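Local coordinates for microbial serine proteinases; subtilisin (Bacillus subtilis, PDB 2GKO), which probably hydrolyses peptide bonds as a cold-adapted, calcium-loaded serine protease of the subtilisin family, at residues C51-F54 and T55-T58; G72-V75 and A76-L80; G123-A126 and T127-T131; I148-A151 and V152-A155. One frame throughout, in Å; residues are numbered along the deposited sequence.

Four local contacts follow one another along the chain of this subtilase. Contact 1 closes the end of strand 48-53, an element of the central mixed sheet. Contact 2 lies on helix 71-80, with its centre about 9 Å from that of the chain, beside the inhibitor pocket. Contact 3 ends helix 112-129 and contact 4 lies within helix 146-157; their centres are about 15 Å apart. D124 OD2 and Y154 OH, at 2.5 Å, join these two helices by a probable hydrogen bond. Contact 1 touches contact 3 where K52 packs on Q125, with centres about 18 Å apart. Contact 2 touches none of the others. It sits deep, by the pocket; they lie farther out, on two helices and a strand end.

Contact 1 of 4, residues C51-F54 and T55-T58; sequences CKDF and TVGT
The carboxylate of D53 overlaps the amide and hydroxyl of T55, forming an Asx turn where strand 48-53 leaves the central sheet of the subtilase fold. D53 OD1 accepts T55 N at 2.9 Å, the defining bond of the turn, and this donor stands above the carboxylate plane, 38° out of it. The same oxygen accepts the T55 hydroxyl over a shorter span, OG1 to OD1 being 2.6 Å, and here the syn lone pair is used. Two donors of one residue therefore grip a single oxygen from different directions, which should fix the rotation of the carboxylate. Torsions on both sides make this possible: D53 has CG anti to its N (chi1 -172°), while T55 OG1 sits in the crowded position between N and carbonyl carbon (chi1 73°), the two side chains crossing at about a right angle. With an alanine at D53 the T55 amide and hydroxyl would probably both lose their acceptor, leaving the turn less firmly held. The F54 ring is buried, meeting those of F60 and Y101, and T55 touches D114 of helix 112-129. V56 N is buried without a partner in the model. The other carboxylate oxygen touches the V56 side chain in a purely van der Waals contact, D53 OD2 lying 3.7 Å from V56 CG2.

Contact 2 of 4, residues G72-V75 and A76-L80; sequences GTHV and AGSAL
Within helix 71-80, which starts at the inhibitor-pocket residue H71, H74 and S78 stand one turn apart and share a water. Water 1 lies in the plane of the H74 ring, at its edge, 2.9 Å from H74 ND1. It is also 2.9 Å from S78 OG, so a single molecule spans two side chains whose own polar atoms, H74 ND1 and S78 OG, are 4.4 Å apart. S78 places OG beside its own N, anti to the carbonyl carbon (chi1 -64°), which turns the hydroxyl back along the helix toward the preceding turn. The far ring nitrogen, H74 NE2, makes weak hydrogen bonds to V233 O and A243 O, so both ends of the imidazole have partners. Beneath these groups the backbone is regular: A76 N meets G72 O at 2.9 Å, and the bonds of G77 N to T73 O, S78 N to H74 O and A79 N to V75 O follow in step. Two of these acceptors take a second, outside donor, T73 O from T236 OG1 and H74 O from S235 OG, tying the helix to strand 233-236. V75 packs on V32, M250 and P253. A76 CB lies 3.4 Å from G72 O. H71 to G77 read HGTHVAG, the sequence around the active-site histidine of subtilases, here at the start of a buried helix packed against strand 29-34 and helix 248-265.

Contact 3 of 4, residues G123-A126 and T127-T131; sequences GDQA and TALNT
Helix 112-129 ends in a Schellman motif: N130 takes positive phi (49°), and T131 N reaches back to A126 O at 3.0 Å, in the carbonyl plane on a lone pair. The companion bond of the motif, N130 N to T127 O, spans 3.2 Å. Before the reversal the helix is ordinary, with T127 N, A128 N and L129 N bonded to G123 O, D124 O and Q125 O. Side chains follow this course. The chain folding back after the helix brings T131 O to 3.5 Å from A126 CB, while T131 CG2 approaches A126 CA at 4.1 Å. L129 runs alongside Q125, pointing the same way; its CG, anti to the carbonyl carbon (chi1 -57°), rests 3.3 Å from Q125 O. T127 CB lies 3.5 Å from D124 O, and the hydroxyl of T127 finds an outside partner in K158 NZ. T131 OG1 is held by N29 ND2, and N29 is a calcium ligand. The chemistry is that of a capped C-terminus: A126 O, which a frayed helix end could leave without a donor, is satisfied by T131 N, and the same turn carries the T131 hydroxyl into the second shell of the calcium site.

Contact 4 of 4, residues I148-A151 and V152-A155; sequences ITNA and VDYA
D153 lies side by side with T149, one helical turn earlier, and both side chains point the same way. Its CB sits 3.7 Å from T149 O and equally far from N150 O. CG, turned beside the backbone N and anti to the carbonyl carbon (chi1 -65°), comes within 3.3 Å of T149 O, a carbonyl already bonded to D153 N. At the tip the oxygens part: OD1 is hydrogen-bonded to N184 ND2, while OD2 lies 3.7 Å from T149 CG2 and 3.3 Å from T149 O, an acceptor it cannot bond, and accepts a hydrogen bond from water 2 at 2.7 Å. The same water donates its second hydrogen bond to N150 OD1, at 2.6 Å, satisfying two acceptors that could not bond each other. A leucine in place of D153 would probably leave N184 ND2 without this acceptor and free the water from one of its two anchors. T149 OG1 turns elsewhere, to E144 OE2 and S145 O. V152 CG2 meets I148 CG2 at a loose 4.3 Å; A151 and A155 pack on I119 of helix 112-129. Y154 extends away from the turn toward that helix, where its ring makes a cation-pi contact with R120. Backbone bonds run unbroken from V152 N to I148 O through A155 N to A151 O; the helix connects parallel strands 133-137 and 161-165, a beta-alpha-beta unit of the subtilase sheet.

Contact 1 of 4, residues C51-F54 and T55-T58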
loop_
_atom_site.group_PDB
_atom_site.type_symbol
_atom_site.label_atom_id
_atom_site.label_comp_id
_atom_site.label_asym_id
_atom_site.label_seq_id
_atom_site.Cartn_x
_atom_site.Cartn_y
_atom_site.Cartn_z
ATOM N N CYS A 51 15.958 -0.612 7.954
ATOM C CA CYS A 51 15.626 0.713 8.442
ATOM C C CYS A 51 16.691 1.648 7.873
ATOM O O CYS A 51 17.822 1.643 8.337
ATOM C CB CYS A 51 15.610 0.724 9.973
ATOM S SG CYS A 51 15.485 2.312 10.774
ATOM N N LYS A 52 16.330 2.369 6.807
ATOM C CA LYS A 52 17.274 3.147 6.009
ATOM C C LYS A 52 16.660 4.499 5.702
ATOM O O LYS A 52 15.446 4.612 5.477
ATOM C CB LYS A 52 17.624 2.408 4.722
ATOM C CG LYS A 52 18.345 1.074 4.967
ATOM C CD LYS A 52 18.591 0.296 3.703
ATOM C CE LYS A 52 19.475 -0.943 3.968
ATOM N NZ LYS A 52 19.531 -1.881 2.834
ATOM N N ASP A 53 17.487 5.538 5.750
ATOM C CA ASP A 53 17.032 6.910 5.575
ATOM C C ASP A 53 17.653 7.507 4.311
ATOM O O ASP A 53 18.851 7.780 4.283
ATOM C CB ASP A 53 17.402 7.727 6.796
ATOM C CG ASP A 53 16.815 9.121 6.792
ATOM O OD1 ASP A 53 16.206 9.565 5.805
ATOM O OD2 ASP A 53 16.896 9.849 7.799
ATOM N N PHE A 54 16.821 7.732 3.307
ATOM C CA PHE A 54 17.236 8.281 2.016
ATOM C C PHE A 54 17.143 9.799 1.949
ATOM O O PHE A 54 17.457 10.388 0.898
ATOM C CB PHE A 54 16.415 7.635 0.907
ATOM C CG PHE A 54 16.713 6.187 0.731
ATOM C CD1 PHE A 54 17.629 5.762 -0.225
ATOM C CD2 PHE A 54 16.125 5.234 1.555
ATOM C CE1 PHE A 54 17.911 4.438 -0.374
ATOM C CE2 PHE A 54 16.403 3.908 1.390
ATOM C CZ PHE A 54 17.303 3.502 0.442
ATOM N N THR A 55 16.812 10.445 3.068
ATOM C CA THR A 55 16.659 11.898 3.117
ATOM C C THR A 55 17.863 12.616 3.708
ATOM O O THR A 55 17.894 13.838 3.710
ATOM C CB THR A 55 15.400 12.288 3.907
ATOM O OG1 THR A 55 15.592 12.079 5.323
ATOM C CG2 THR A 55 14.218 11.458 3.479
ATOM N N VAL A 56 18.809 11.844 4.230
ATOM C CA VAL A 56 20.028 12.358 4.818
ATOM C C VAL A 56 21.165 11.677 4.071
ATOM O O VAL A 56 21.236 10.420 4.003
ATOM C CB VAL A 56 20.118 12.062 6.325
ATOM C CG1 VAL A 56 21.507 12.441 6.868
ATOM C CG2 VAL A 56 19.024 12.824 7.073
ATOM N N GLY A 57 22.024 12.534 3.506
ATOM C CA GLY A 57 23.109 12.155 2.610
ATOM C C GLY A 57 22.632 11.621 1.276
ATOM O O GLY A 57 21.437 11.626 0.972
ATOM N N THR A 58 23.586 11.224 0.444
ATOM C CA THR A 58 23.369 10.078 -0.428
ATOM C C THR A 58 24.187 8.965 0.208
ATOM O O THR A 58 25.006 9.208 1.107
ATOM C CB THR A 58 23.807 10.305 -1.893
ATOM O OG1 THR A 58 25.004 11.100 -1.950
ATOM C CG2 THR A 58 22.746 11.093 -2.683
#

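Contact 2 of 4, residues G72-V75 and A76-L80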
loop_
_atom_site.group_PDB
_atom_site.type_symbol
_atom_site.label_atom_id
_atom_site.label_comp_id
_atom_site.label_asym_id
_atom_site.label_seq_id
_atom_site.Cartn_x
_atom_site.Cartn_y
_atom_site.Cartn_z
ATOM N N GLY A 72 4.236 7.054 7.825
ATOM C CA GLY A 72 4.932 5.832 7.529
ATOM C C GLY A 72 4.609 4.754 8.556
ATOM O O GLY A 72 4.444 3.599 8.205
ATOM N N THR A 73 4.531 5.139 9.827
ATOM C CA THR A 73 4.199 4.189 10.872
ATOM C C THR A 73 2.778 3.655 10.679
ATOM O O THR A 73 2.545 2.453 10.844
ATOM C CB THR A 73 4.409 4.829 12.261
ATOM O OG1 THR A 73 5.784 5.224 12.425
ATOM C CG2 THR A 73 4.164 3.800 13.370
ATOM N N HIS A 74 1.858 4.543 10.324
ATOM C CA HIS A 74 0.439 4.216 10.107
ATOM C C HIS A 74 0.292 3.205 8.956
ATOM O O HIS A 74 -0.335 2.147 9.067
ATOM C CB HIS A 74 -0.351 5.530 9.872
ATOM C CG HIS A 74 -1.825 5.378 10.037
ATOM N ND1 HIS A 74 -2.598 4.698 9.133
ATOM C CD2 HIS A 74 -2.668 5.812 11.008
ATOM C CE1 HIS A 74 -3.851 4.672 9.568
ATOM N NE2 HIS A 74 -3.916 5.325 10.710
ATOM N N VAL A 75 0.942 3.527 7.851
ATOM C CA VAL A 75 0.965 2.693 6.681
ATOM C C VAL A 75 1.567 1.328 6.963
ATOM O O VAL A 75 1.013 0.311 6.562
ATOM C CB VAL A 75 1.735 3.470 5.564
ATOM C CG1 VAL A 75 2.066 2.610 4.377
ATOM C CG2 VAL A 75 0.903 4.688 5.146
ATOM N N ALA A 76 2.719 1.305 7.638
ATOM C CA ALA A 76 3.348 0.043 8.010
ATOM C C ALA A 76 2.416 -0.833 8.861
ATOM O O ALA A 76 2.335 -2.045 8.637
ATOM C CB ALA A 76 4.620 0.289 8.745
ATOM N N GLY A 77 1.671 -0.201 9.756
ATOM C CA GLY A 77 0.764 -0.921 10.640
ATOM C C GLY A 77 -0.373 -1.584 9.879
ATOM O O GLY A 77 -0.756 -2.717 10.190
ATOM N N SER A 78 -0.919 -0.913 8.873
ATOM C CA SER A 78 -2.005 -1.512 8.122
ATOM C C SER A 78 -1.483 -2.703 7.345
ATOM O O SER A 78 -2.179 -3.708 7.166
ATOM C CB SER A 78 -2.686 -0.502 7.182
ATOM O OG SER A 78 -3.310 0.546 7.917
ATOM N N ALA A 79 -0.245 -2.596 6.851
ATOM C CA ALA A 79 0.346 -3.660 6.064
ATOM C C ALA A 79 0.726 -4.892 6.905
ATOM O O ALA A 79 0.521 -6.030 6.462
ATOM C CB ALA A 79 1.584 -3.140 5.327
ATOM N N LEU A 80 1.315 -4.669 8.070
ATOM C CA LEU A 80 1.986 -5.775 8.782
ATOM C C LEU A 80 2.112 -5.700 10.309
ATOM O O LEU A 80 2.933 -6.411 10.891
ATOM C CB LEU A 80 3.360 -6.061 8.120
ATOM C CG LEU A 80 4.361 -4.907 7.943
ATOM C CD1 LEU A 80 4.771 -4.243 9.253
ATOM C CD2 LEU A 80 5.595 -5.462 7.227
HETATM O O HOH W 1 -2.625 3.051 6.707
#

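Contact 3 of 4, residues G123-A126 and T127-T131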
loop_
_atom_site.group_PDB
_atom_site.type_symbol
_atom_site.label_atom_id
_atom_site.label_comp_id
_atom_site.label_asym_id
_atom_site.label_seq_id
_atom_site.Cartn_x
_atom_site.Cartn_y
_atom_site.Cartn_z
ATOM N N GLY A 123 14.931 -2.552 -5.285
ATOM C CA GLY A 123 15.166 -3.477 -6.389
ATOM C C GLY A 123 16.529 -4.148 -6.299
ATOM O O GLY A 123 16.628 -5.358 -6.528
ATOM N N ASP A 124 17.553 -3.385 -5.948
ATOM C CA ASP A 124 18.914 -3.906 -5.844
ATOM C C ASP A 124 19.011 -4.918 -4.713
ATOM O O ASP A 124 19.735 -5.917 -4.826
ATOM C CB ASP A 124 19.916 -2.773 -5.641
ATOM C CG ASP A 124 20.102 -1.942 -6.889
ATOM O OD1 ASP A 124 20.557 -0.801 -6.757
ATOM O OD2 ASP A 124 19.814 -2.366 -8.029
ATOM N N GLN A 125 18.261 -4.677 -3.645
ATOM C CA GLN A 125 18.210 -5.589 -2.500
ATOM C C GLN A 125 17.453 -6.861 -2.851
ATOM O O GLN A 125 17.834 -7.957 -2.431
ATOM C CB GLN A 125 17.556 -4.890 -1.291
ATOM C CG GLN A 125 18.414 -3.842 -0.643
ATOM C CD GLN A 125 19.555 -4.435 0.137
ATOM O OE1 GLN A 125 19.325 -5.017 1.180
ATOM N NE2 GLN A 125 20.782 -4.335 -0.383
ATOM N N ALA A 126 16.374 -6.736 -3.621
ATOM C CA ALA A 126 15.637 -7.900 -4.081
ATOM C C ALA A 126 16.598 -8.817 -4.824
ATOM O O ALA A 126 16.598 -10.018 -4.631
ATOM C CB ALA A 126 14.487 -7.495 -4.983
ATOM N N THR A 127 17.432 -8.214 -5.665
ATOM C CA THR A 127 18.378 -8.974 -6.497
ATOM C C THR A 127 19.492 -9.566 -5.647
ATOM O O THR A 127 19.757 -10.762 -5.734
ATOM C CB THR A 127 18.975 -8.051 -7.557
ATOM O OG1 THR A 127 17.934 -7.560 -8.407
ATOM C CG2 THR A 127 19.910 -8.818 -8.487
ATOM N N ALA A 128 20.106 -8.728 -4.812
ATOM C CA ALA A 128 21.275 -9.122 -4.025
ATOM C C ALA A 128 20.952 -10.222 -3.025
ATOM O O ALA A 128 21.769 -11.119 -2.815
ATOM C CB ALA A 128 21.879 -7.931 -3.316
ATOM N N LEU A 129 19.765 -10.149 -2.415
ATOM C CA LEU A 129 19.338 -11.101 -1.386
ATOM C C LEU A 129 18.534 -12.245 -1.970
ATOM O O LEU A 129 18.162 -13.177 -1.253
ATOM C CB LEU A 129 18.483 -10.371 -0.338
ATOM C CG LEU A 129 19.158 -9.173 0.343
ATOM C CD1 LEU A 129 18.285 -8.617 1.478
ATOM C CD2 LEU A 129 20.545 -9.495 0.853
ATOM N N ASN A 130 18.232 -12.170 -3.263
ATOM C CA ASN A 130 17.332 -13.106 -3.927
ATOM C C ASN A 130 16.036 -13.272 -3.152
ATOM O O ASN A 130 15.633 -14.367 -2.790
ATOM C CB ASN A 130 18.021 -14.459 -4.145
ATOM C CG ASN A 130 17.253 -15.365 -5.095
ATOM O OD1 ASN A 130 16.583 -14.901 -6.019
ATOM N ND2 ASN A 130 17.343 -16.671 -4.862
ATOM N N THR A 131 15.384 -12.147 -2.890
ATOM C CA THR A 131 14.211 -12.134 -2.027
ATOM C C THR A 131 13.098 -11.344 -2.704
ATOM O O THR A 131 13.351 -10.576 -3.635
ATOM C CB THR A 131 14.595 -11.545 -0.646
ATOM O OG1 THR A 131 13.575 -11.847 0.320
ATOM C CG2 THR A 131 14.690 -10.030 -0.686
#

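Contact 4 of 4, residues I148-A151 and V152-A155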
loop_
_atom_site.group_PDB
_atom_site.type_symbol
_atom_site.label_atom_id
_atom_site.label_comp_id
_atom_site.label_asym_id
_atom_site.label_seq_id
_atom_site.Cartn_x
_atom_site.Cartn_y
_atom_site.Cartn_z
ATOM N N ILE A 148 11.320 9.174 -10.595
ATOM C CA ILE A 148 10.517 8.181 -9.892
ATOM C C ILE A 148 10.004 7.125 -10.870
ATOM O O ILE A 148 10.063 5.915 -10.627
ATOM C CB ILE A 148 9.367 8.857 -9.138
ATOM C CG1 ILE A 148 9.927 9.651 -7.953
ATOM C CG2 ILE A 148 8.353 7.803 -8.664
ATOM C CD1 ILE A 148 8.944 10.595 -7.323
ATOM N N THR A 149 9.478 7.571 -12.002
ATOM C CA THR A 149 9.024 6.644 -13.042
ATOM C C THR A 149 10.091 5.628 -13.462
ATOM O O THR A 149 9.841 4.417 -13.508
ATOM C CB THR A 149 8.578 7.439 -14.266
ATOM O OG1 THR A 149 7.366 8.142 -13.974
ATOM C CG2 THR A 149 8.225 6.516 -15.410
ATOM N N ASN A 150 11.290 6.123 -13.753
ATOM C CA ASN A 150 12.374 5.252 -14.205
ATOM C C ASN A 150 12.808 4.269 -13.125
ATOM O O ASN A 150 13.131 3.115 -13.421
ATOM C CB ASN A 150 13.556 6.067 -14.693
ATOM C CG ASN A 150 13.256 6.801 -16.000
ATOM O OD1 ASN A 150 12.235 6.545 -16.640
ATOM N ND2 ASN A 150 14.135 7.732 -16.376
ATOM N N ALA A 151 12.777 4.733 -11.875
ATOM C CA ALA A 151 13.098 3.895 -10.725
ATOM C C ALA A 151 12.058 2.795 -10.569
ATOM O O ALA A 151 12.407 1.639 -10.363
ATOM C CB ALA A 151 13.202 4.741 -9.473
ATOM N N VAL A 152 10.777 3.139 -10.717
ATOM C CA VAL A 152 9.689 2.154 -10.670
ATOM C C VAL A 152 9.871 1.081 -11.730
ATOM O O VAL A 152 9.766 -0.110 -11.448
ATOM C CB VAL A 152 8.297 2.823 -10.794
ATOM C CG1 VAL A 152 7.192 1.824 -11.095
ATOM C CG2 VAL A 152 7.974 3.605 -9.520
ATOM N N ASP A 153 10.165 1.516 -12.950
ATOM C CA ASP A 153 10.361 0.576 -14.037
ATOM C C ASP A 153 11.569 -0.331 -13.788
ATOM O O ASP A 153 11.504 -1.529 -14.057
ATOM C CB ASP A 153 10.529 1.336 -15.361
ATOM C CG ASP A 153 9.264 2.098 -15.773
ATOM O OD1 ASP A 153 8.150 1.670 -15.391
ATOM O OD2 ASP A 153 9.325 3.133 -16.501
ATOM N N TYR A 154 12.646 0.244 -13.278
ATOM C CA TYR A 154 13.863 -0.487 -12.929
ATOM C C TYR A 154 13.567 -1.579 -11.907
ATOM O O TYR A 154 13.927 -2.747 -12.083
ATOM C CB TYR A 154 14.870 0.504 -12.383
ATOM C CG TYR A 154 16.166 -0.062 -11.850
ATOM C CD1 TYR A 154 17.246 -0.297 -12.687
ATOM C CD2 TYR A 154 16.328 -0.310 -10.484
ATOM C CE1 TYR A 154 18.435 -0.795 -12.192
ATOM C CE2 TYR A 154 17.529 -0.789 -9.971
ATOM C CZ TYR A 154 18.573 -1.039 -10.834
ATOM O OH TYR A 154 19.761 -1.512 -10.350
ATOM N N ALA A 155 12.897 -1.188 -10.831
ATOM C CA ALA A 155 12.548 -2.155 -9.786
ATOM C C ALA A 155 11.588 -3.236 -10.262
ATOM O O ALA A 155 11.758 -4.399 -9.930
ATOM C CB ALA A 155 11.970 -1.418 -8.569
HETATM O O HOH W 2 11.591 4.147 -17.455
#